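Ureidoglycolate hydrolase (Arabidopsis thaliana, PDB 4PXE) hydrolyses (S)-ureidoglycolate to glyoxylate, ammonium and carbon dioxide in plant purine breakdown, as a manganese-dependent homodimeric amidohydrolase of the peptidase M20 family. Local coordinates at residues 82-87 / 125-130; 62-67 / 76-81; 198-203 / 384-389; 110-115 / 129-134. All coordinates share one frame; numbering follows the deposited sequence.

Interaction 1 of 4, residues 82-87 / 125-130; sequences PNLPAV and PKRSLE
With CG turned away from the carbonyl carbon in both residues (chi1 -66° in L84, -65° in R127), L84 and R127 bring their side chains together at an oblique angle. CD1 of L84 lies 3.9 Å from CG of R127 and reaches over one face of the guanidinium, near its rim. The arginine is extended from CG to NE, which lays its CD 3.4 Å from the carbonyl O of P85, an oxygen that sits at the guanidinium edge, in its plane. F202 makes a cation-pi contact with the same group. An alanine in place of R127 would probably leave F202 without its cation and L84 CD1 without the aliphatic chain it packs on. V87 N donates to S128 O at 2.9 Å. In turn, E130 N donates to V87 O at 2.9 Å, completing the parallel pattern. CB of V87 packs on CD2 of L129 at 3.8 Å. Where the chains diverge, one water joins P82 O to S128 OG and another joins L84 O to S128 N; G79 N also bonds S128 OG. The contact opens the parallel pairing of strands 86-91 and 129-133, with helix 410-429 touching V87 and L129, and strands 73-77 and 201-209 on the flanks.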
loop_
_atom_site.group_PDB
_atom_site.type_symbol
_atom_site.label_atom_id
_atom_site.label_comp_id
_atom_site.label_asym_id
_atom_site.label_seq_id
_atom_site.Cartn_x
_atom_site.Cartn_y
_atom_site.Cartn_z
ATOM N N PRO A 82 30.043 -22.394 -36.245
ATOM C CA PRO A 82 28.851 -21.670 -35.786
ATOM C C PRO A 82 27.557 -22.482 -35.808
ATOM O O PRO A 82 26.573 -22.060 -35.202
ATOM C CB PRO A 82 28.763 -20.489 -36.757
ATOM C CG PRO A 82 29.453 -20.974 -37.999
ATOM C CD PRO A 82 30.560 -21.858 -37.518
ATOM N N ASN A 83 27.550 -23.626 -36.488
ATOM C CA ASN A 83 26.352 -24.463 -36.520
ATOM C C ASN A 83 26.189 -25.334 -35.273
ATOM O O ASN A 83 25.114 -25.884 -35.031
ATOM C CB ASN A 83 26.322 -25.327 -37.787
ATOM C CG ASN A 83 26.209 -24.499 -39.059
ATOM O OD1 ASN A 83 25.627 -23.412 -39.060
ATOM N ND2 ASN A 83 26.772 -25.011 -40.152
ATOM N N LEU A 84 27.249 -25.460 -34.478
ATOM C CA LEU A 84 27.158 -26.216 -33.234
ATOM C C LEU A 84 26.339 -25.431 -32.222
ATOM O O LEU A 84 26.359 -24.202 -32.236
ATOM C CB LEU A 84 28.546 -26.481 -32.657
ATOM C CG LEU A 84 29.471 -27.393 -33.467
ATOM C CD1 LEU A 84 30.823 -27.472 -32.788
ATOM C CD2 LEU A 84 28.857 -28.775 -33.606
ATOM N N PRO A 85 25.606 -26.141 -31.352
ATOM C CA PRO A 85 24.958 -25.465 -30.222
ATOM C C PRO A 85 25.985 -24.628 -29.455
ATOM O O PRO A 85 27.074 -25.117 -29.140
ATOM C CB PRO A 85 24.457 -26.631 -29.367
ATOM C CG PRO A 85 24.196 -27.732 -30.376
ATOM C CD PRO A 85 25.277 -27.579 -31.408
ATOM N N ALA A 86 25.635 -23.373 -29.180
ATOM C CA ALA A 86 26.562 -22.419 -28.573
ATOM C C ALA A 86 26.678 -22.615 -27.069
ATOM O O ALA A 86 25.863 -23.294 -26.455
ATOM C CB ALA A 86 26.118 -20.998 -28.873
ATOM N N VAL A 87 27.720 -22.030 -26.487
ATOM C CA VAL A 87 27.824 -21.937 -25.031
ATOM C C VAL A 87 27.224 -20.606 -24.617
ATOM O O VAL A 87 27.660 -19.555 -25.086
ATOM C CB VAL A 87 29.286 -22.001 -24.558
ATOM C CG1 VAL A 87 29.352 -22.111 -23.037
ATOM C CG2 VAL A 87 30.004 -23.177 -25.220
ATOM N N PRO A 125 37.119 -19.045 -30.307
ATOM C CA PRO A 125 36.104 -20.051 -29.973
ATOM C C PRO A 125 35.803 -21.023 -31.118
ATOM O O PRO A 125 35.812 -20.626 -32.286
ATOM C CB PRO A 125 34.864 -19.207 -29.636
ATOM C CG PRO A 125 35.082 -17.904 -30.301
ATOM C CD PRO A 125 36.570 -17.681 -30.345
ATOM N N LYS A 126 35.554 -22.283 -30.769
ATOM C CA LYS A 126 35.037 -23.260 -31.718
ATOM C C LYS A 126 33.516 -23.118 -31.748
ATOM O O LYS A 126 32.949 -22.610 -32.715
ATOM C CB LYS A 126 35.452 -24.676 -31.325
ATOM C CG LYS A 126 35.040 -25.720 -32.348
ATOM C CD LYS A 126 35.438 -27.118 -31.923
ATOM C CE LYS A 126 34.508 -27.644 -30.849
ATOM N NZ LYS A 126 34.773 -29.081 -30.558
ATOM N N ARG A 127 32.854 -23.544 -30.673
ATOM C CA ARG A 127 31.451 -23.201 -30.473
ATOM C C ARG A 127 31.321 -21.713 -30.208
ATOM O O ARG A 127 32.156 -21.128 -29.511
ATOM C CB ARG A 127 30.881 -23.942 -29.267
ATOM C CG ARG A 127 30.839 -25.423 -29.447
ATOM C CD ARG A 127 30.192 -26.075 -28.259
ATOM N NE ARG A 127 30.033 -27.500 -28.506
ATOM C CZ ARG A 127 31.007 -28.371 -28.333
ATOM N NH1 ARG A 127 32.183 -27.927 -27.921
ATOM N NH2 ARG A 127 30.811 -29.663 -28.577
ATOM N N SER A 128 30.268 -21.106 -30.745
ATOM C CA SER A 128 29.994 -19.701 -30.493
ATOM C C SER A 128 29.739 -19.493 -29.015
ATOM O O SER A 128 29.354 -20.425 -28.304
ATOM C CB SER A 128 28.768 -19.242 -31.281
ATOM O OG SER A 128 29.006 -19.383 -32.675
ATOM N N LEU A 129 29.975 -18.270 -28.561
ATOM C CA LEU A 129 29.581 -17.873 -27.217
ATOM C C LEU A 129 28.439 -16.881 -27.329
ATOM O O LEU A 129 28.462 -15.997 -28.184
ATOM C CB LEU A 129 30.768 -17.247 -26.479
ATOM C CG LEU A 129 32.055 -18.075 -26.413
ATOM C CD1 LEU A 129 33.109 -17.308 -25.635
ATOM C CD2 LEU A 129 31.801 -19.441 -25.788
ATOM N N GLU A 130 27.435 -17.013 -26.463
ATOM C CA GLU A 130 26.306 -16.092 -26.519
ATOM C C GLU A 130 25.893 -15.606 -25.136
ATOM O O GLU A 130 25.655 -16.413 -24.236
ATOM C CB GLU A 130 25.121 -16.721 -27.258
ATOM C CG GLU A 130 24.001 -15.737 -27.575
ATOM C CD GLU A 130 23.044 -16.254 -28.646
ATOM O OE1 GLU A 130 22.570 -17.401 -28.526
ATOM O OE2 GLU A 130 22.779 -15.508 -29.612
HETATM O O HOH W 1 26.705 -19.729 -33.901
HETATM O O HOH W 2 28.658 -22.808 -32.399
#

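Interaction 2 of 4, residues 62-67 / 76-81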
loop_
_atom_site.group_PDB
_atom_site.type_symbol
_atom_site.label_atom_id
_atom_site.label_comp_id
_atom_site.label_asym_id
_atom_site.label_seq_id
_atom_site.Cartn_x
_atom_site.Cartn_y
_atom_site.Cartn_z
ATOM N N GLY A 62 31.711 -6.224 -30.012
ATOM C CA GLY A 62 31.669 -6.902 -31.301
ATOM C C GLY A 62 30.689 -8.060 -31.409
ATOM O O GLY A 62 30.827 -8.921 -32.281
ATOM N N LEU A 63 29.691 -8.088 -30.531
ATOM C CA LEU A 63 28.728 -9.185 -30.532
ATOM C C LEU A 63 27.578 -8.928 -31.503
ATOM O O LEU A 63 27.154 -7.790 -31.684
ATOM C CB LEU A 63 28.167 -9.402 -29.120
ATOM C CG LEU A 63 29.200 -9.670 -28.028
ATOM C CD1 LEU A 63 28.535 -9.679 -26.660
ATOM C CD2 LEU A 63 29.876 -10.998 -28.287
ATOM N N THR A 64 27.085 -9.996 -32.121
ATOM C CA THR A 64 25.843 -9.921 -32.883
ATOM C C THR A 64 24.671 -9.820 -31.910
ATOM O O THR A 64 24.435 -10.741 -31.122
ATOM C CB THR A 64 25.658 -11.168 -33.752
ATOM O OG1 THR A 64 26.791 -11.321 -34.618
ATOM C CG2 THR A 64 24.396 -11.043 -34.595
ATOM N N VAL A 65 23.933 -8.718 -31.980
ATOM C CA VAL A 65 22.878 -8.434 -31.003
ATOM C C VAL A 65 21.482 -8.649 -31.589
ATOM O O VAL A 65 21.146 -8.097 -32.641
ATOM C CB VAL A 65 22.984 -6.993 -30.457
ATOM C CG1 VAL A 65 21.928 -6.746 -29.364
ATOM C CG2 VAL A 65 24.398 -6.725 -29.918
ATOM N N ARG A 66 20.664 -9.436 -30.898
ATOM C CA ARG A 66 19.280 -9.635 -31.315
ATOM C C ARG A 66 18.367 -9.696 -30.108
ATOM O O ARG A 66 18.828 -9.911 -28.987
ATOM C CB ARG A 66 19.138 -10.915 -32.129
ATOM C CG ARG A 66 19.647 -12.149 -31.431
ATOM C CD ARG A 66 19.378 -13.403 -32.247
ATOM N NE ARG A 66 18.213 -14.101 -31.722
ATOM C CZ ARG A 66 18.278 -15.131 -30.886
ATOM N NH1 ARG A 66 19.460 -15.609 -30.503
ATOM N NH2 ARG A 66 17.163 -15.690 -30.451
ATOM N N GLU A 67 17.078 -9.479 -30.344
ATOM C CA GLU A 67 16.069 -9.537 -29.294
ATOM C C GLU A 67 14.899 -10.384 -29.738
ATOM O O GLU A 67 14.554 -10.409 -30.923
ATOM C CB GLU A 67 15.553 -8.142 -28.958
ATOM C CG GLU A 67 16.591 -7.212 -28.397
ATOM C CD GLU A 67 15.994 -5.905 -27.943
ATOM O OE1 GLU A 67 15.374 -5.866 -26.857
ATOM O OE2 GLU A 67 16.133 -4.909 -28.672
ATOM N N LYS A 76 25.992 -12.536 -29.531
ATOM C CA LYS A 76 26.800 -13.691 -29.921
ATOM C C LYS A 76 28.176 -13.352 -30.503
ATOM O O LYS A 76 28.321 -12.427 -31.302
ATOM C CB LYS A 76 26.037 -14.572 -30.924
ATOM C CG LYS A 76 26.829 -15.776 -31.407
ATOM C CD LYS A 76 26.029 -16.694 -32.320
ATOM C CE LYS A 76 25.072 -17.575 -31.535
ATOM N NZ LYS A 76 24.445 -18.632 -32.415
ATOM N N TRP A 77 29.175 -14.108 -30.063
ATOM C CA TRP A 77 30.493 -14.121 -30.685
ATOM C C TRP A 77 30.547 -15.407 -31.506
ATOM O O TRP A 77 30.565 -16.505 -30.947
ATOM C CB TRP A 77 31.569 -14.096 -29.591
ATOM C CG TRP A 77 33.005 -14.144 -30.043
ATOM C CD1 TRP A 77 33.476 -14.144 -31.325
ATOM C CD2 TRP A 77 34.156 -14.216 -29.194
ATOM N NE1 TRP A 77 34.853 -14.202 -31.323
ATOM C CE2 TRP A 77 35.294 -14.250 -30.026
ATOM C CE3 TRP A 77 34.333 -14.255 -27.806
ATOM C CZ2 TRP A 77 36.591 -14.322 -29.517
ATOM C CZ3 TRP A 77 35.616 -14.328 -27.301
ATOM C CH2 TRP A 77 36.730 -14.364 -28.155
ATOM N N ASP A 78 30.540 -15.267 -32.834
ATOM C CA ASP A 78 30.500 -16.420 -33.731
ATOM C C ASP A 78 31.785 -17.231 -33.654
ATOM O O ASP A 78 32.881 -16.684 -33.764
ATOM C CB ASP A 78 30.300 -15.978 -35.184
ATOM C CG ASP A 78 28.967 -15.312 -35.420
ATOM O OD1 ASP A 78 28.912 -14.429 -36.302
ATOM O OD2 ASP A 78 27.974 -15.668 -34.746
ATOM N N GLY A 79 31.645 -18.536 -33.479
ATOM C CA GLY A 79 32.795 -19.417 -33.411
ATOM C C GLY A 79 33.211 -19.941 -34.776
ATOM O O GLY A 79 32.576 -19.647 -35.791
ATOM N N LEU A 80 34.283 -20.728 -34.778
ATOM C CA LEU A 80 34.798 -21.370 -35.989
ATOM C C LEU A 80 33.806 -22.385 -36.537
ATOM O O LEU A 80 33.779 -22.651 -37.742
ATOM C CB LEU A 80 36.127 -22.064 -35.688
ATOM C CG LEU A 80 37.337 -21.170 -35.423
ATOM C CD1 LEU A 80 38.508 -21.991 -34.895
ATOM C CD2 LEU A 80 37.726 -20.423 -36.686
ATOM N N GLU A 81 33.002 -22.961 -35.645
ATOM C CA GLU A 81 31.955 -23.900 -36.035
ATOM C C GLU A 81 30.591 -23.406 -35.554
ATOM O O GLU A 81 30.028 -23.939 -34.588
ATOM C CB GLU A 81 32.266 -25.295 -35.492
ATOM C CG GLU A 81 33.534 -25.893 -36.100
ATOM C CD GLU A 81 33.800 -27.320 -35.646
ATOM O OE1 GLU A 81 32.831 -28.083 -35.460
ATOM O OE2 GLU A 81 34.986 -27.676 -35.481
HETATM O O HOH W 3 25.993 -14.102 -35.011
#
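T64 and K76 form an antiparallel hydrogen-bonded pair, closed by T64 N to K76 O at 2.8 Å and K76 N to T64 O at 2.9 Å. The close-packed part belongs to L63. Its CA lies 3.4 Å from K76 O in a CA-H...O contact. With CG anti to the carbonyl carbon (chi1 -56°) and chi2 extended (172°), CD2 of L63 lies against the backbone, 3.6 Å from W77 N and 3.8 Å from W77 CB. This leucine is buried, with M58, I115 and I131 also touching it, and the W77 ring leads away from the pairing and packs on I115 and L118 of helix 105-120. The side marked by T64 and D78 is looser. Their side chains cross at about a right angle, with T64 OG1 and D78 OD1 4.1 Å apart. Both residues are exposed, and a water links their polar ends, bonded to T64 OG1 at 2.9 Å and donating to D78 OD2. G62, with positive phi, ends the preceding helix in a Schellman motif. The arrangement is that of a beta hairpin, strands 64-67 and 73-77, with one face, bearing L63 and W77, on the core and the other, bearing T64 and K76, at the surface.

Interaction 3 of 4, residues 198-203 / 384-389; sequences KGSYFA and ARISPM
The contact lies where the loops leading into strands 201-209 and 389-394 run side by side, the second of them coming from helix 379-383, just before the two strands pair in parallel. Both loops are irregular, and two hydrogen bonds tie them at the outer end. G199 N donates to I386 O at 2.9 Å. K198 supplies the second from its side chain, NZ to R385 O at 3.0 Å; the chain is extended as far as CE and then bends (chi4 55°), which turns the ammonium back onto this oxygen from above the carbonyl plane. Successive carbonyls of the 384-389 loop thus receive one backbone and one side-chain donor.

Deeper in, carbon atoms pack against backbone carbonyls. S387 points its CB at the other loop, 3.2 Å from Y201 O, while its OG, held between backbone N and carbonyl carbon (chi1 75°), lies alongside CB of Y201 and makes a weak hydrogen bond to P388 O within its own loop. The P388 ring rests on the carbonyl of F202, with CD of P388 3.5 Å from F202 O. At the inner end A203 CA approaches P388 O at 3.3 Å as a CA-H...O contact. Y201 carries its ring away from this loop, and its hydroxyl bonds E130. V354 of helix 352-364 touches both A203 and P388. The arrangement is the entry of two neighbouring parallel strands into the sheet of the metal-binding domain of the M20 fold.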
loop_
_atom_site.group_PDB
_atom_site.type_symbol
_atom_site.label_atom_id
_atom_site.label_comp_id
_atom_site.label_asym_id
_atom_site.label_seq_id
_atom_site.Cartn_x
_atom_site.Cartn_y
_atom_site.Cartn_z
ATOM N N LYS A 198 15.045 -27.789 -27.139
ATOM C CA LYS A 198 15.896 -28.459 -26.171
ATOM C C LYS A 198 17.236 -28.813 -26.820
ATOM O O LYS A 198 17.273 -29.313 -27.944
ATOM C CB LYS A 198 15.200 -29.715 -25.653
ATOM C CG LYS A 198 15.962 -30.449 -24.576
ATOM C CD LYS A 198 15.045 -31.394 -23.823
ATOM C CE LYS A 198 15.785 -32.072 -22.687
ATOM N NZ LYS A 198 16.403 -31.065 -21.779
ATOM N N GLY A 199 18.331 -28.528 -26.122
ATOM C CA GLY A 199 19.661 -28.793 -26.643
ATOM C C GLY A 199 20.179 -27.754 -27.625
ATOM O O GLY A 199 21.207 -27.968 -28.266
ATOM N N SER A 200 19.490 -26.623 -27.748
ATOM C CA SER A 200 19.940 -25.585 -28.676
ATOM C C SER A 200 21.177 -24.858 -28.144
ATOM O O SER A 200 21.872 -24.167 -28.891
ATOM C CB SER A 200 18.823 -24.595 -28.992
ATOM O OG SER A 200 18.344 -23.994 -27.811
ATOM N N TYR A 201 21.447 -25.022 -26.852
ATOM C CA TYR A 201 22.715 -24.582 -26.279
ATOM C C TYR A 201 23.483 -25.788 -25.751
ATOM O O TYR A 201 22.892 -26.698 -25.172
ATOM C CB TYR A 201 22.479 -23.603 -25.127
ATOM C CG TYR A 201 22.062 -22.218 -25.548
ATOM C CD1 TYR A 201 22.791 -21.508 -26.488
ATOM C CD2 TYR A 201 20.938 -21.613 -24.993
ATOM C CE1 TYR A 201 22.419 -20.230 -26.878
ATOM C CE2 TYR A 201 20.548 -20.329 -25.375
ATOM C CZ TYR A 201 21.293 -19.643 -26.316
ATOM O OH TYR A 201 20.914 -18.368 -26.691
ATOM N N PHE A 202 24.802 -25.786 -25.943
ATOM C CA PHE A 202 25.682 -26.819 -25.400
ATOM C C PHE A 202 25.687 -26.806 -23.870
ATOM O O PHE A 202 25.655 -27.853 -23.229
ATOM C CB PHE A 202 27.103 -26.616 -25.951
ATOM C CG PHE A 202 28.085 -27.691 -25.560
ATOM C CD1 PHE A 202 27.944 -28.990 -26.033
ATOM C CD2 PHE A 202 29.181 -27.390 -24.767
ATOM C CE1 PHE A 202 28.863 -29.970 -25.692
ATOM C CE2 PHE A 202 30.106 -28.369 -24.425
ATOM C CZ PHE A 202 29.943 -29.662 -24.893
ATOM N N ALA A 203 25.719 -25.602 -23.292
ATOM C CA ALA A 203 25.633 -25.427 -21.847
ATOM C C ALA A 203 25.203 -23.999 -21.593
ATOM O O ALA A 203 25.321 -23.148 -22.478
ATOM C CB ALA A 203 26.977 -25.689 -21.187
ATOM N N ALA A 384 18.092 -24.768 -17.126
ATOM C CA ALA A 384 18.425 -26.172 -16.871
ATOM C C ALA A 384 17.479 -27.139 -17.584
ATOM O O ALA A 384 17.814 -28.309 -17.795
ATOM C CB ALA A 384 18.438 -26.459 -15.377
ATOM N N ARG A 385 16.294 -26.655 -17.944
ATOM C CA ARG A 385 15.334 -27.482 -18.669
ATOM C C ARG A 385 15.672 -27.594 -20.160
ATOM O O ARG A 385 15.152 -28.473 -20.856
ATOM C CB ARG A 385 13.922 -26.920 -18.482
ATOM C CG ARG A 385 13.500 -26.835 -17.037
ATOM C CD ARG A 385 12.078 -26.333 -16.916
ATOM N NE ARG A 385 11.677 -26.238 -15.523
ATOM C CZ ARG A 385 10.423 -26.042 -15.129
ATOM N NH1 ARG A 385 9.462 -25.917 -16.036
ATOM N NH2 ARG A 385 10.136 -25.978 -13.839
ATOM N N ILE A 386 16.548 -26.708 -20.633
ATOM C CA ILE A 386 16.886 -26.552 -22.048
ATOM C C ILE A 386 18.290 -27.076 -22.336
ATOM O O ILE A 386 18.571 -27.596 -23.420
ATOM C CB ILE A 386 16.842 -25.052 -22.461
ATOM C CG1 ILE A 386 15.413 -24.532 -22.431
ATOM C CG2 ILE A 386 17.430 -24.837 -23.857
ATOM C CD1 ILE A 386 14.470 -25.351 -23.299
ATOM N N SER A 387 19.182 -26.936 -21.362
ATOM C CA SER A 387 20.564 -27.342 -21.570
ATOM C C SER A 387 21.273 -27.594 -20.243
ATOM O O SER A 387 20.789 -27.181 -19.182
ATOM C CB SER A 387 21.310 -26.286 -22.386
ATOM O OG SER A 387 21.599 -25.151 -21.603
ATOM N N PRO A 388 22.409 -28.301 -20.291
ATOM C CA PRO A 388 23.260 -28.444 -19.111
ATOM C C PRO A 388 23.533 -27.073 -18.496
ATOM O O PRO A 388 23.834 -26.129 -19.227
ATOM C CB PRO A 388 24.538 -29.044 -19.690
ATOM C CG PRO A 388 24.035 -29.899 -20.826
ATOM C CD PRO A 388 22.895 -29.122 -21.424
ATOM N N MET A 389 23.416 -26.973 -17.179
ATOM C CA MET A 389 23.513 -25.685 -16.504
ATOM C C MET A 389 24.552 -25.713 -15.394
ATOM O O MET A 389 24.801 -26.748 -14.779
ATOM C CB MET A 389 22.128 -25.328 -15.937
ATOM C CG MET A 389 22.061 -24.098 -15.011
ATOM S SD MET A 389 22.530 -24.423 -13.293
ATOM C CE MET A 389 21.147 -25.406 -12.704
#

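Interaction 4 of 4, residues 110-115 / 129-134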
loop_
_atom_site.group_PDB
_atom_site.type_symbol
_atom_site.label_atom_id
_atom_site.label_comp_id
_atom_site.label_asym_id
_atom_site.label_seq_id
_atom_site.Cartn_x
_atom_site.Cartn_y
_atom_site.Cartn_z
ATOM N N GLY A 110 29.383 -8.634 -16.221
ATOM C CA GLY A 110 30.514 -9.526 -16.061
ATOM C C GLY A 110 30.659 -10.484 -17.231
ATOM O O GLY A 110 31.772 -10.863 -17.592
ATOM N N ALA A 111 29.548 -10.866 -17.856
ATOM C CA ALA A 111 29.610 -11.737 -19.028
ATOM C C ALA A 111 30.189 -10.974 -20.210
ATOM O O ALA A 111 30.988 -11.516 -20.982
ATOM C CB ALA A 111 28.239 -12.291 -19.374
ATOM N N ILE A 112 29.791 -9.719 -20.358
ATOM C CA ILE A 112 30.347 -8.878 -21.421
ATOM C C ILE A 112 31.845 -8.684 -21.181
ATOM O O ILE A 112 32.650 -8.805 -22.109
ATOM C CB ILE A 112 29.601 -7.532 -21.541
ATOM C CG1 ILE A 112 28.131 -7.781 -21.896
ATOM C CG2 ILE A 112 30.264 -6.651 -22.604
ATOM C CD1 ILE A 112 27.256 -6.539 -21.861
ATOM N N GLU A 113 32.226 -8.434 -19.932
ATOM C CA GLU A 113 33.642 -8.311 -19.603
ATOM C C GLU A 113 34.392 -9.616 -19.884
ATOM O O GLU A 113 35.529 -9.586 -20.341
ATOM C CB GLU A 113 33.850 -7.846 -18.153
ATOM C CG GLU A 113 35.324 -7.725 -17.719
ATOM C CD GLU A 113 36.115 -6.647 -18.469
ATOM O OE1 GLU A 113 35.517 -5.810 -19.184
ATOM O OE2 GLU A 113 37.362 -6.634 -18.332
ATOM N N ALA A 114 33.752 -10.757 -19.653
ATOM C CA ALA A 114 34.367 -12.042 -19.969
ATOM C C ALA A 114 34.672 -12.185 -21.461
ATOM O O ALA A 114 35.731 -12.708 -21.841
ATOM C CB ALA A 114 33.468 -13.182 -19.503
ATOM N N ILE A 115 33.765 -11.711 -22.310
ATOM C CA ILE A 115 34.005 -11.707 -23.754
ATOM C C ILE A 115 35.210 -10.833 -24.084
ATOM O O ILE A 115 36.108 -11.232 -24.829
ATOM C CB ILE A 115 32.777 -11.194 -24.532
ATOM C CG1 ILE A 115 31.625 -12.189 -24.417
ATOM C CG2 ILE A 115 33.118 -10.963 -25.992
ATOM C CD1 ILE A 115 31.922 -13.538 -24.970
ATOM N N LEU A 129 29.975 -18.270 -28.561
ATOM C CA LEU A 129 29.581 -17.873 -27.217
ATOM C C LEU A 129 28.439 -16.881 -27.329
ATOM O O LEU A 129 28.462 -15.997 -28.184
ATOM C CB LEU A 129 30.768 -17.247 -26.479
ATOM C CG LEU A 129 32.055 -18.075 -26.413
ATOM C CD1 LEU A 129 33.109 -17.308 -25.635
ATOM C CD2 LEU A 129 31.801 -19.441 -25.788
ATOM N N GLU A 130 27.435 -17.013 -26.463
ATOM C CA GLU A 130 26.306 -16.092 -26.519
ATOM C C GLU A 130 25.893 -15.606 -25.136
ATOM O O GLU A 130 25.655 -16.413 -24.236
ATOM C CB GLU A 130 25.121 -16.721 -27.258
ATOM C CG GLU A 130 24.001 -15.737 -27.575
ATOM C CD GLU A 130 23.044 -16.254 -28.646
ATOM O OE1 GLU A 130 22.570 -17.401 -28.526
ATOM O OE2 GLU A 130 22.779 -15.508 -29.612
ATOM N N ILE A 131 25.823 -14.286 -24.992
ATOM C CA ILE A 131 25.397 -13.655 -23.757
ATOM C C ILE A 131 23.903 -13.389 -23.823
ATOM O O ILE A 131 23.400 -12.848 -24.813
ATOM C CB ILE A 131 26.116 -12.321 -23.534
ATOM C CG1 ILE A 131 27.628 -12.529 -23.509
ATOM C CG2 ILE A 131 25.633 -11.673 -22.229
ATOM C CD1 ILE A 131 28.390 -11.256 -23.266
ATOM N N ILE A 132 23.195 -13.762 -22.764
ATOM C CA ILE A 132 21.763 -13.528 -22.678
ATOM C C ILE A 132 21.461 -12.529 -21.572
ATOM O O ILE A 132 21.832 -12.739 -20.412
ATOM C CB ILE A 132 20.980 -14.824 -22.384
ATOM C CG1 ILE A 132 21.292 -15.908 -23.421
ATOM C CG2 ILE A 132 19.488 -14.536 -22.354
ATOM C CD1 ILE A 132 20.680 -17.250 -23.095
ATOM N N LEU A 133 20.809 -11.435 -21.935
ATOM C CA LEU A 133 20.184 -10.566 -20.948
ATOM C C LEU A 133 18.731 -10.983 -20.883
ATOM O O LEU A 133 17.958 -10.695 -21.795
ATOM C CB LEU A 133 20.321 -9.095 -21.343
ATOM C CG LEU A 133 19.456 -8.097 -20.563
ATOM C CD1 LEU A 133 19.623 -8.264 -19.049
ATOM C CD2 LEU A 133 19.784 -6.668 -20.982
ATOM N N PHE A 134 18.357 -11.699 -19.828
ATOM C CA PHE A 134 16.969 -12.127 -19.687
ATOM C C PHE A 134 16.079 -10.905 -19.493
ATOM O O PHE A 134 16.479 -9.931 -18.852
ATOM C CB PHE A 134 16.848 -13.125 -18.539
ATOM C CG PHE A 134 17.600 -14.401 -18.795
ATOM C CD1 PHE A 134 17.009 -15.434 -19.506
ATOM C CD2 PHE A 134 18.908 -14.556 -18.364
ATOM C CE1 PHE A 134 17.704 -16.604 -19.770
ATOM C CE2 PHE A 134 19.609 -15.734 -18.620
ATOM C CZ PHE A 134 19.007 -16.756 -19.320
#
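I131 reaches from its strand into a groove between A111, I112 and I115, and its conformation decides which atoms meet. With CG1 opposite the carbonyl carbon (chi1 -58°) and chi2 extended, CD1 reaches onto the helix surface. There CD1 of I131 lies 3.5 Å from A111 O, 3.7 Å from I112 CG1 and 3.6 Å from I115 CG1. The other branch, CG2 of I131, faces A111 CB at 3.9 Å. A111 and I131 have the nearest CA atoms of the contact, 6.6 Å apart, consistent with the small alanine allowing a close approach. I112 crosses I131 at about a right angle. I115, by contrast, slides past I131 in the opposite direction; its chi2 is folded to -61°, and this bend swings CD1 of I115 over to L129, whose CD1 it meets at 4.0 Å. Every one of these contacts is between buried residues, and no hydrogen bond crosses the interface. A serine in place of I131 would probably leave a gap beside A111, I112 and I115 and put a hydroxyl among apolar groups. M58 and L63 also touch I131, while E130 and I132 point away from the helix. The side chain of A111 lies about 13 Å from a bound manganese ion. The segment axes come within 9.1 Å of each other, 161° between their directions and so nearly antiparallel, as expected where a helix lies back along a sheet: this is the helix-on-sheet layer packing of an alpha/beta domain.

How the interactions relate
Interactions 1, 2 and 4 meet around strand 129-133, while interaction 3 extends the sheet on its far flank. Along the chain the hairpin contact 62-67 / 76-81 closes first; interactions 1 and 4 then share L129 and E130, and 198-203 / 384-389 comes last. Centres of interactions 1 and 2 lie 9 Å apart, joined by L129 O to W77 N; the centre of interaction 3 is 13 Å from that of interaction 1, joined by A86 O to F202 N and E130 OE1 to Y201 OH. Strand order therefore runs 64-67, 73-77, 129-133, 86-91, 201-209, 389-394, with helix 105-120 packed on strands 73-77 and 129-133. The contacts join parts of the sheet, and one helix on it, whose strands and following loops carry metal ligands such as H92 and H208.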